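4-oxalocrotonate decarboxylase NahK (Pseudomonas putida, PDB 5D2K) catalyses the metal-assisted decarboxylation of (3E)-2-oxohex-3-enedioate to 2-oxopent-4-enoate and carbon dioxide, a step in naphthalene degradation. Local coordinates at residues Leu125-Ile136 / Leu214-Ala225; Leu182-Val192 / Gly204-Leu214. The protein carries 1 engineered substitution. All coordinates share one frame; numbering follows the deposited sequence.

Interaction 1 (Leu125-Ile136 / Leu214-Ala225). With EDO (1,2-ethanediol), chain G; EDO (1,2-ethanediol), chain H.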
loop_
_atom_site.group_PDB
_atom_site.type_symbol
_atom_site.label_atom_id
_atom_site.label_comp_id
_atom_site.label_asym_id
_atom_site.label_seq_id
_atom_site.Cartn_x
_atom_site.Cartn_y
_atom_site.Cartn_z
ATOM N N LEU A 125 -8.505 12.949 -10.472
ATOM C CA LEU A 125 -9.438 12.992 -9.359
ATOM C C LEU A 125 -8.954 13.950 -8.283
ATOM O O LEU A 125 -7.796 13.877 -7.842
ATOM C CB LEU A 125 -9.641 11.592 -8.773
ATOM C CG LEU A 125 -10.398 10.605 -9.649
ATOM C CD1 LEU A 125 -10.226 9.199 -9.105
ATOM C CD2 LEU A 125 -11.874 10.969 -9.692
ATOM N N HIS A 126 -9.859 14.827 -7.850
ATOM C CA HIS A 126 -9.566 15.863 -6.859
ATOM C C HIS A 126 -10.504 15.802 -5.658
ATOM O O HIS A 126 -11.705 15.576 -5.800
ATOM C CB HIS A 126 -9.688 17.264 -7.476
ATOM C CG HIS A 126 -8.726 17.545 -8.589
ATOM N ND1 HIS A 126 -7.589 18.300 -8.413
ATOM C CD2 HIS A 126 -8.744 17.195 -9.898
ATOM C CE1 HIS A 126 -6.946 18.402 -9.561
ATOM N NE2 HIS A 126 -7.623 17.737 -10.478
ATOM N N GLY A 127 -9.954 16.012 -4.471
ATOM C CA GLY A 127 -10.754 16.363 -3.316
ATOM C C GLY A 127 -10.649 17.870 -3.137
ATOM O O GLY A 127 -10.035 18.558 -3.960
ATOM N N PRO A 128 -11.227 18.398 -2.049
ATOM C CA PRO A 128 -11.991 17.672 -1.038
ATOM C C PRO A 128 -13.391 17.324 -1.532
ATOM O O PRO A 128 -13.785 17.765 -2.613
ATOM C CB PRO A 128 -12.049 18.665 0.127
ATOM C CG PRO A 128 -12.021 19.996 -0.540
ATOM C CD PRO A 128 -11.109 19.834 -1.731
ATOM N N GLY A 129 -14.115 16.532 -0.756
ATOM C CA GLY A 129 -15.483 16.180 -1.079
ATOM C C GLY A 129 -15.636 15.223 -2.243
ATOM O O GLY A 129 -16.694 15.165 -2.863
ATOM N N CYS A 130 -14.580 14.480 -2.558
ATOM C CA CYS A 130 -14.680 13.414 -3.556
ATOM C C CYS A 130 -15.569 12.286 -3.043
ATOM O O CYS A 130 -15.359 11.781 -1.947
ATOM C CB CYS A 130 -13.289 12.872 -3.909
ATOM S SG CYS A 130 -13.257 11.754 -5.353
ATOM N N HIS A 131 -16.571 11.903 -3.834
ATOM C CA HIS A 131 -17.494 10.841 -3.454
ATOM C C HIS A 131 -17.363 9.650 -4.390
ATOM O O HIS A 131 -16.751 9.738 -5.449
ATOM C CB HIS A 131 -18.948 11.342 -3.470
ATOM C CG HIS A 131 -19.217 12.456 -2.504
ATOM N ND1 HIS A 131 -19.496 12.236 -1.172
ATOM C CD2 HIS A 131 -19.260 13.797 -2.681
ATOM C CE1 HIS A 131 -19.691 13.396 -0.569
ATOM N NE2 HIS A 131 -19.551 14.359 -1.461
ATOM N N LEU A 132 -17.957 8.538 -3.987
ATOM C CA LEU A 132 -17.975 7.327 -4.794
ATOM C C LEU A 132 -18.390 7.601 -6.246
ATOM O O LEU A 132 -17.743 7.149 -7.192
ATOM C CB LEU A 132 -18.915 6.311 -4.130
ATOM C CG LEU A 132 -18.960 4.884 -4.662
ATOM C CD1 LEU A 132 -17.566 4.303 -4.701
ATOM C CD2 LEU A 132 -19.852 4.042 -3.775
ATOM N N GLY A 133 -19.466 8.363 -6.436
ATOM C CA GLY A 133 -19.921 8.689 -7.778
ATOM C C GLY A 133 -18.956 9.496 -8.636
ATOM O O GLY A 133 -19.055 9.476 -9.858
ATOM N N ASP A 134 -18.033 10.212 -7.999
ATOM C CA ASP A 134 -17.026 11.002 -8.702
ATOM C C ASP A 134 -15.913 10.130 -9.277
ATOM O O ASP A 134 -15.216 10.528 -10.205
ATOM C CB ASP A 134 -16.404 12.041 -7.754
ATOM C CG ASP A 134 -17.394 13.107 -7.314
ATOM O OD1 ASP A 134 -18.016 13.742 -8.191
ATOM O OD2 ASP A 134 -17.540 13.324 -6.090
ATOM N N VAL A 135 -15.742 8.945 -8.703
ATOM C CA VAL A 135 -14.604 8.082 -9.010
ATOM C C VAL A 135 -14.871 7.180 -10.212
ATOM O O VAL A 135 -13.965 6.837 -10.966
ATOM C CB VAL A 135 -14.247 7.201 -7.771
ATOM C CG1 VAL A 135 -13.269 6.081 -8.120
ATOM C CG2 VAL A 135 -13.701 8.072 -6.634
ATOM N N ILE A 136 -16.132 6.788 -10.387
ATOM C CA ILE A 136 -16.460 5.660 -11.258
ATOM C C ILE A 136 -15.944 5.828 -12.685
ATOM O O ILE A 136 -15.230 4.966 -13.188
ATOM C CB ILE A 136 -17.984 5.410 -11.280
ATOM C CG1 ILE A 136 -18.471 5.107 -9.856
ATOM C CG2 ILE A 136 -18.319 4.270 -12.223
ATOM C CD1 ILE A 136 -20.000 5.231 -9.691
ATOM N N LEU A 214 -13.772 1.263 -4.529
ATOM C CA LEU A 214 -13.762 2.597 -5.129
ATOM C C LEU A 214 -13.921 3.695 -4.059
ATOM O O LEU A 214 -13.521 4.842 -4.279
ATOM C CB LEU A 214 -14.849 2.706 -6.202
ATOM C CG LEU A 214 -14.636 1.826 -7.436
ATOM C CD1 LEU A 214 -15.666 2.140 -8.510
ATOM C CD2 LEU A 214 -13.207 1.981 -7.986
ATOM N N SER A 215 -14.465 3.348 -2.889
ATOM C CA SER A 215 -14.536 4.324 -1.793
ATOM C C SER A 215 -13.146 4.636 -1.260
ATOM O O SER A 215 -12.891 5.722 -0.746
ATOM C CB SER A 215 -15.431 3.819 -0.654
ATOM O OG SER A 215 -16.796 3.767 -1.075
ATOM N N SER A 216 -12.246 3.665 -1.373
ATOM C CA SER A 216 -10.862 3.881 -0.999
ATOM C C SER A 216 -10.193 4.907 -1.917
ATOM O O SER A 216 -9.400 5.746 -1.461
ATOM C CB SER A 216 -10.113 2.547 -1.039
ATOM O OG SER A 216 -8.784 2.717 -0.577
ATOM N N VAL A 217 -10.507 4.829 -3.210
ATOM C CA VAL A 217 -10.010 5.781 -4.196
ATOM C C VAL A 217 -10.523 7.195 -3.866
ATOM O O VAL A 217 -9.765 8.165 -3.912
ATOM C CB VAL A 217 -10.420 5.386 -5.639
ATOM C CG1 VAL A 217 -9.949 6.441 -6.650
ATOM C CG2 VAL A 217 -9.855 4.018 -6.008
ATOM N N ALA A 218 -11.808 7.310 -3.536
ATOM C CA ALA A 218 -12.367 8.613 -3.161
ATOM C C ALA A 218 -11.658 9.144 -1.921
ATOM O O ALA A 218 -11.284 10.319 -1.858
ATOM C CB ALA A 218 -13.888 8.504 -2.915
ATOM N N MET A 219 -11.442 8.267 -0.946
ATOM C CA MET A 219 -10.774 8.680 0.278
ATOM C C MET A 219 -9.345 9.149 -0.001
ATOM O O MET A 219 -8.894 10.137 0.573
ATOM C CB MET A 219 -10.764 7.552 1.302
ATOM C CG MET A 219 -10.158 7.974 2.616
ATOM S SD MET A 219 -10.283 6.719 3.885
ATOM C CE MET A 219 -12.060 6.705 4.124
ATOM N N LEU A 220 -8.641 8.451 -0.888
ATOM C CA LEU A 220 -7.287 8.860 -1.251
ATOM C C LEU A 220 -7.287 10.275 -1.839
ATOM O O LEU A 220 -6.434 11.093 -1.483
ATOM C CB LEU A 220 -6.668 7.862 -2.239
ATOM C CG LEU A 220 -5.299 8.191 -2.841
ATOM C CD1 LEU A 220 -4.239 8.289 -1.740
ATOM C CD2 LEU A 220 -4.916 7.128 -3.851
ATOM N N ALA A 221 -8.235 10.572 -2.720
ATOM C CA ALA A 221 -8.318 11.911 -3.292
ATOM C C ALA A 221 -8.500 12.943 -2.186
ATOM O O ALA A 221 -7.859 14.004 -2.193
ATOM C CB ALA A 221 -9.466 12.003 -4.323
ATOM N N ASN A 222 -9.357 12.618 -1.227
ATOM C CA ASN A 222 -9.632 13.553 -0.138
ATOM C C ASN A 222 -8.424 13.744 0.781
ATOM O O ASN A 222 -8.127 14.870 1.189
ATOM C CB ASN A 222 -10.867 13.089 0.633
ATOM C CG ASN A 222 -12.132 13.227 -0.205
ATOM O OD1 ASN A 222 -12.199 14.088 -1.082
ATOM N ND2 ASN A 222 -13.119 12.368 0.042
ATOM N N LEU A 223 -7.699 12.663 1.063
ATOM C CA LEU A 223 -6.491 12.769 1.887
ATOM C C LEU A 223 -5.418 13.610 1.192
ATOM O O LEU A 223 -4.753 14.449 1.821
ATOM C CB LEU A 223 -5.943 11.375 2.219
ATOM C CG LEU A 223 -6.796 10.558 3.191
ATOM C CD1 LEU A 223 -6.319 9.114 3.278
ATOM C CD2 LEU A 223 -6.759 11.221 4.567
ATOM N N LEU A 224 -5.248 13.392 -0.109
ATOM C CA LEU A 224 -4.239 14.116 -0.867
ATOM C C LEU A 224 -4.574 15.601 -0.914
ATOM O O LEU A 224 -3.675 16.433 -0.860
ATOM C CB LEU A 224 -4.109 13.545 -2.287
ATOM C CG LEU A 224 -3.410 12.189 -2.403
ATOM C CD1 LEU A 224 -3.627 11.631 -3.806
ATOM C CD2 LEU A 224 -1.918 12.314 -2.118
ATOM N N ALA A 225 -5.867 15.922 -0.976
ATOM C CA ALA A 225 -6.299 17.318 -1.065
ATOM C C ALA A 225 -5.891 18.134 0.162
ATOM O O ALA A 225 -5.731 19.360 0.072
ATOM C CB ALA A 225 -7.812 17.386 -1.266
HETATM C C1 EDO G . -6.551 20.054 -4.144
HETATM O O1 EDO G . -7.740 20.531 -3.505
HETATM C C2 EDO G . -6.958 19.259 -5.373
HETATM O O2 EDO G . -6.463 19.895 -6.555
HETATM C C1 EDO H . -2.313 14.126 4.265
HETATM O O1 EDO H . -2.300 14.138 2.820
HETATM C C2 EDO H . -3.498 13.323 4.799
HETATM O O2 EDO H . -3.736 13.664 6.177
HETATM O O HOH W 1 -7.179 15.638 -4.324
#
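The side chains of Leu125 and Val217 cross at about a right angle, CD1 of the one 3.7 Å from CG1 of the other, at the start of a run of loop that follows one flank of helix 213-225. At Gly127 the backbone comes so close that a side chain would collide with Asn222 OD1 and Ala221 O; a water bridges Gly127 N to that same Ala221 O, and Ala225 CB sits 3.4 Å from Gly127 C, just before the cis peptide of Pro128. Cys130 is gripped twice by the Asn222 amide. Its N gives a 2.8 Å bond to Asn222 OD1, in the carbonyl plane and on a lone pair, while Asn222 ND2 returns a 3.1 Å bond to Cys130 O. Replacing Asn222 with an alanine would probably leave Cys130 N and O without these mates and the turn at 128-130 less firmly tied to the helix. A chi1 of -170° turns Cys130 SG away from its own N and in over the helix, 3.9 Å from Ala221 CB. Leu132 CD1 presses tightly on Leu214 CB, 3.5 Å away. Val135 straddles the helix surface, CG1 on Val217 CG1 (3.6 Å) and CG2 on Ala218 CB (3.7 Å). The loop and short helix 132-135 thus cover one side of helix 213-225, whose other sides pack on strands 65-71, 87-92 and 236-238 through Met70, Tyr88 and Ile237.

Interaction 2 (Leu182-Val192 / Gly204-Leu214)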
loop_
_atom_site.group_PDB
_atom_site.type_symbol
_atom_site.label_atom_id
_atom_site.label_comp_id
_atom_site.label_asym_id
_atom_site.label_seq_id
_atom_site.Cartn_x
_atom_site.Cartn_y
_atom_site.Cartn_z
ATOM N N LEU A 182 -13.668 -1.804 -15.661
ATOM C CA LEU A 182 -14.496 -1.773 -14.466
ATOM C C LEU A 182 -15.911 -2.313 -14.685
ATOM O O LEU A 182 -16.456 -2.992 -13.822
ATOM C CB LEU A 182 -14.569 -0.346 -13.913
ATOM C CG LEU A 182 -15.416 -0.166 -12.653
ATOM C CD1 LEU A 182 -14.901 -1.039 -11.493
ATOM C CD2 LEU A 182 -15.454 1.303 -12.262
ATOM N N GLU A 183 -16.522 -2.058 -15.837
ATOM C CA GLU A 183 -17.907 -2.466 -16.053
ATOM C C GLU A 183 -18.066 -3.988 -16.064
ATOM O O GLU A 183 -19.167 -4.510 -15.891
ATOM C CB GLU A 183 -18.445 -1.876 -17.357
ATOM C CG GLU A 183 -17.906 -2.536 -18.611
ATOM C CD GLU A 183 -18.479 -1.919 -19.872
ATOM O OE1 GLU A 183 -19.373 -1.052 -19.755
ATOM O OE2 GLU A 183 -18.039 -2.298 -20.978
ATOM N N GLU A 184 -16.955 -4.699 -16.278
ATOM C CA GLU A 184 -16.955 -6.165 -16.311
ATOM C C GLU A 184 -16.728 -6.817 -14.948
ATOM O O GLU A 184 -16.844 -8.036 -14.807
ATOM C CB GLU A 184 -15.862 -6.688 -17.243
ATOM C CG GLU A 184 -15.905 -6.213 -18.674
ATOM C CD GLU A 184 -14.702 -6.729 -19.446
ATOM O OE1 GLU A 184 -13.793 -5.930 -19.761
ATOM O OE2 GLU A 184 -14.653 -7.946 -19.710
ATOM N N VAL A 185 -16.358 -6.014 -13.959
ATOM C CA VAL A 185 -15.950 -6.528 -12.653
ATOM C C VAL A 185 -16.696 -5.835 -11.513
ATOM O O VAL A 185 -16.656 -4.605 -11.391
ATOM C CB VAL A 185 -14.431 -6.343 -12.415
ATOM C CG1 VAL A 185 -13.989 -7.112 -11.164
ATOM C CG2 VAL A 185 -13.622 -6.785 -13.639
ATOM N N ASP A 186 -17.355 -6.619 -10.672
ATOM C CA ASP A 186 -18.000 -6.082 -9.481
ATOM C C ASP A 186 -16.982 -6.072 -8.347
ATOM O O ASP A 186 -16.685 -7.115 -7.764
ATOM C CB ASP A 186 -19.229 -6.919 -9.113
ATOM C CG ASP A 186 -20.049 -6.310 -7.978
ATOM O OD1 ASP A 186 -19.472 -5.694 -7.058
ATOM O OD2 ASP A 186 -21.291 -6.461 -8.002
ATOM N N LEU A 187 -16.433 -4.903 -8.040
ATOM C CA LEU A 187 -15.384 -4.830 -7.024
ATOM C C LEU A 187 -15.912 -5.041 -5.614
ATOM O O LEU A 187 -15.143 -5.352 -4.704
ATOM C CB LEU A 187 -14.660 -3.484 -7.101
ATOM C CG LEU A 187 -13.909 -3.260 -8.413
ATOM C CD1 LEU A 187 -13.203 -1.907 -8.392
ATOM C CD2 LEU A 187 -12.913 -4.396 -8.682
ATOM N N ARG A 188 -17.219 -4.869 -5.426
ATOM C CA ARG A 188 -17.805 -5.064 -4.099
ATOM C C ARG A 188 -17.912 -6.547 -3.756
ATOM O O ARG A 188 -17.633 -6.956 -2.618
ATOM C CB ARG A 188 -19.189 -4.404 -4.020
ATOM C CG ARG A 188 -19.820 -4.483 -2.636
ATOM C CD ARG A 188 -21.222 -3.872 -2.635
ATOM N NE ARG A 188 -22.153 -4.609 -3.486
ATOM C CZ ARG A 188 -22.982 -5.551 -3.047
ATOM N NH1 ARG A 188 -22.978 -5.898 -1.767
ATOM N NH2 ARG A 188 -23.810 -6.153 -3.888
ATOM N N THR A 189 -18.296 -7.349 -4.743
ATOM C CA THR A 189 -18.538 -8.764 -4.500
ATOM C C THR A 189 -17.385 -9.661 -4.951
ATOM O O THR A 189 -17.468 -10.877 -4.838
ATOM C CB THR A 189 -19.838 -9.237 -5.190
ATOM O OG1 THR A 189 -19.705 -9.138 -6.616
ATOM C CG2 THR A 189 -21.024 -8.384 -4.724
ATOM N N LEU A 190 -16.311 -9.049 -5.447
ATOM C CA LEU A 190 -15.134 -9.787 -5.904
ATOM C C LEU A 190 -14.564 -10.654 -4.798
ATOM O O LEU A 190 -14.126 -10.133 -3.782
ATOM C CB LEU A 190 -14.061 -8.810 -6.395
ATOM C CG LEU A 190 -12.753 -9.435 -6.884
ATOM C CD1 LEU A 190 -12.985 -10.268 -8.132
ATOM C CD2 LEU A 190 -11.727 -8.336 -7.147
ATOM N N GLY A 191 -14.594 -11.971 -4.982
ATOM C CA GLY A 191 -14.022 -12.874 -3.999
ATOM C C GLY A 191 -12.542 -13.104 -4.231
ATOM O O GLY A 191 -12.091 -13.211 -5.372
ATOM N N VAL A 192 -11.781 -13.157 -3.138
ATOM C CA VAL A 192 -10.341 -13.350 -3.202
ATOM C C VAL A 192 -9.910 -14.463 -2.243
ATOM O O VAL A 192 -10.295 -14.455 -1.079
ATOM C CB VAL A 192 -9.611 -12.037 -2.869
ATOM C CG1 VAL A 192 -8.143 -12.185 -3.089
ATOM C CG2 VAL A 192 -10.147 -10.890 -3.727
ATOM N N GLY A 204 -11.507 -13.264 1.403
ATOM C CA GLY A 204 -12.346 -12.111 1.670
ATOM C C GLY A 204 -12.979 -11.586 0.396
ATOM O O GLY A 204 -12.793 -12.142 -0.692
ATOM N N ALA A 205 -13.747 -10.514 0.535
ATOM C CA ALA A 205 -14.359 -9.884 -0.620
ATOM C C ALA A 205 -13.964 -8.418 -0.682
ATOM O O ALA A 205 -13.588 -7.820 0.333
ATOM C CB ALA A 205 -15.877 -10.030 -0.577
ATOM N N GLY A 206 -14.054 -7.850 -1.882
ATOM C CA GLY A 206 -13.684 -6.457 -2.093
ATOM C C GLY A 206 -14.391 -5.497 -1.153
ATOM O O GLY A 206 -13.825 -4.487 -0.749
ATOM N N ALA A 207 -15.624 -5.826 -0.774
ATOM C CA ALA A 207 -16.392 -4.965 0.126
ATOM C C ALA A 207 -15.689 -4.702 1.459
ATOM O O ALA A 207 -15.995 -3.727 2.143
ATOM C CB ALA A 207 -17.765 -5.571 0.376
ATOM N N ALA A 208 -14.739 -5.559 1.829
ATOM C CA ALA A 208 -13.961 -5.352 3.050
ATOM C C ALA A 208 -13.204 -4.014 3.033
ATOM O O ALA A 208 -12.939 -3.427 4.076
ATOM C CB ALA A 208 -12.989 -6.507 3.253
ATOM N N VAL A 209 -12.878 -3.533 1.843
ATOM C CA VAL A 209 -12.202 -2.249 1.691
ATOM C C VAL A 209 -13.225 -1.107 1.735
ATOM O O VAL A 209 -13.775 -0.719 0.710
ATOM C CB VAL A 209 -11.396 -2.232 0.367
ATOM C CG1 VAL A 209 -10.673 -0.899 0.157
ATOM C CG2 VAL A 209 -10.404 -3.388 0.360
ATOM N N LEU A 210 -13.499 -0.607 2.941
ATOM C CA LEU A 210 -14.394 0.542 3.154
ATOM C C LEU A 210 -15.801 0.372 2.589
ATOM O O LEU A 210 -16.493 1.358 2.327
ATOM C CB LEU A 210 -13.769 1.810 2.564
ATOM C CG LEU A 210 -12.480 2.298 3.221
ATOM C CD1 LEU A 210 -11.898 3.483 2.465
ATOM C CD2 LEU A 210 -12.723 2.679 4.677
ATOM N N GLY A 211 -16.247 -0.869 2.407
ATOM C CA GLY A 211 -17.557 -1.117 1.830
ATOM C C GLY A 211 -17.533 -1.263 0.318
ATOM O O GLY A 211 -18.438 -1.843 -0.278
ATOM N N HIS A 212 -16.493 -0.709 -0.305
ATOM C CA HIS A 212 -16.332 -0.746 -1.757
ATOM C C HIS A 212 -14.930 -0.251 -2.094
ATOM O O HIS A 212 -14.568 0.833 -1.669
ATOM C CB HIS A 212 -17.362 0.147 -2.460
ATOM C CG HIS A 212 -17.577 -0.210 -3.892
ATOM N ND1 HIS A 212 -16.595 -0.082 -4.855
ATOM C CD2 HIS A 212 -18.666 -0.708 -4.528
ATOM C CE1 HIS A 212 -17.072 -0.492 -6.018
ATOM N NE2 HIS A 212 -18.322 -0.885 -5.841
ATOM N N PRO A 213 -14.143 -1.028 -2.867
ATOM C CA PRO A 213 -12.787 -0.532 -3.165
ATOM C C PRO A 213 -12.737 0.879 -3.788
ATOM O O PRO A 213 -11.770 1.625 -3.569
ATOM C CB PRO A 213 -12.249 -1.592 -4.137
ATOM C CG PRO A 213 -12.889 -2.860 -3.652
ATOM C CD PRO A 213 -14.325 -2.420 -3.324
ATOM N N LEU A 214 -13.772 1.263 -4.529
ATOM C CA LEU A 214 -13.762 2.597 -5.129
ATOM C C LEU A 214 -13.921 3.695 -4.059
ATOM O O LEU A 214 -13.521 4.842 -4.279
ATOM C CB LEU A 214 -14.849 2.706 -6.202
ATOM C CG LEU A 214 -14.636 1.826 -7.436
ATOM C CD1 LEU A 214 -15.666 2.140 -8.510
ATOM C CD2 LEU A 214 -13.207 1.981 -7.986
HETATM O O HOH W 2 -20.041 -2.452 -7.481
#
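Val192 and Gly204 form an antiparallel hydrogen-bonded pair: Val192 N meets Gly204 O at 2.8 Å, nearly along the C=O axis, and Gly204 N answers to Val192 O at 3.0 Å. Gly191 and Ala205 follow as the non-hydrogen-bonded pair, and past them the pairing is carried on by Gly206 N, which donates to Leu190 O in the carbonyl plane. A weak bond from Ala207 N to Arg188 O comes last. Leu187 O is buried without a hydrogen-bonding partner; it faces Gly206 CA at 3.2 Å in a CA-H...O contact, and a side chain on Gly206 would run straight into it.

Apolar packing gathers round Leu187. Its CB rests against Pro213 CG, 3.9 Å away, while its side chain crosses that of Leu214 at about a right angle, CD1 against CD2. Leu182 comes at the other branch of Leu214, the two meeting tip to tip, CD2 to CD1, at 3.9 Å.

Polar side chains order the outer edge. His212 caps helix 213-225: ND1 accepts from Leu214 N, which lies in the ring plane, and NE2 holds a water that bonds weakly to Asp186 OD1. A chi1 of -159° swings the ring over beside Arg188, whose N lies over one face, near the rim, and whose CB is 3.8 Å from His212 CD2. Asp186 OD1 also accepts from Thr189 N, above the carboxylate plane, an Asx motif spanning 186-189.

Residues 191-192 and 204-205 are the open end of the beta hairpin 191-196/199-205, whose strand 199-205 is outermost in the chain's five-stranded sheet in the FAA-hydrolase-type domain; beyond it the chain passes a 3-10 turn and a type I' turn into an N-capped helix.

Overall arrangement
Helix 213-225 belongs to both contacts, and Leu214 in its first turn is shared: interaction 2 sets the start of the helix against the loop that leads into a hairpin, while interaction 1 lays a loop along its length. Their centres are 16 Å apart, yet they touch where Leu210 and Val209 pack on Ser216. Both are partly buried: interaction 1 has a buried row of Leu125, Val135, Val217, Ala218 and Ala221 under a more exposed loop, interaction 2 buries Leu187, Pro213 and Leu214 with Arg188 at the surface. In interaction 1 one side-chain amide binds the loop backbone; interaction 2 relies on strand-type backbone bonds and a histidine cap. The side chain of Val217 is about 13 Å and that of Pro213 about 11 Å from the bound 2-oxoadipate.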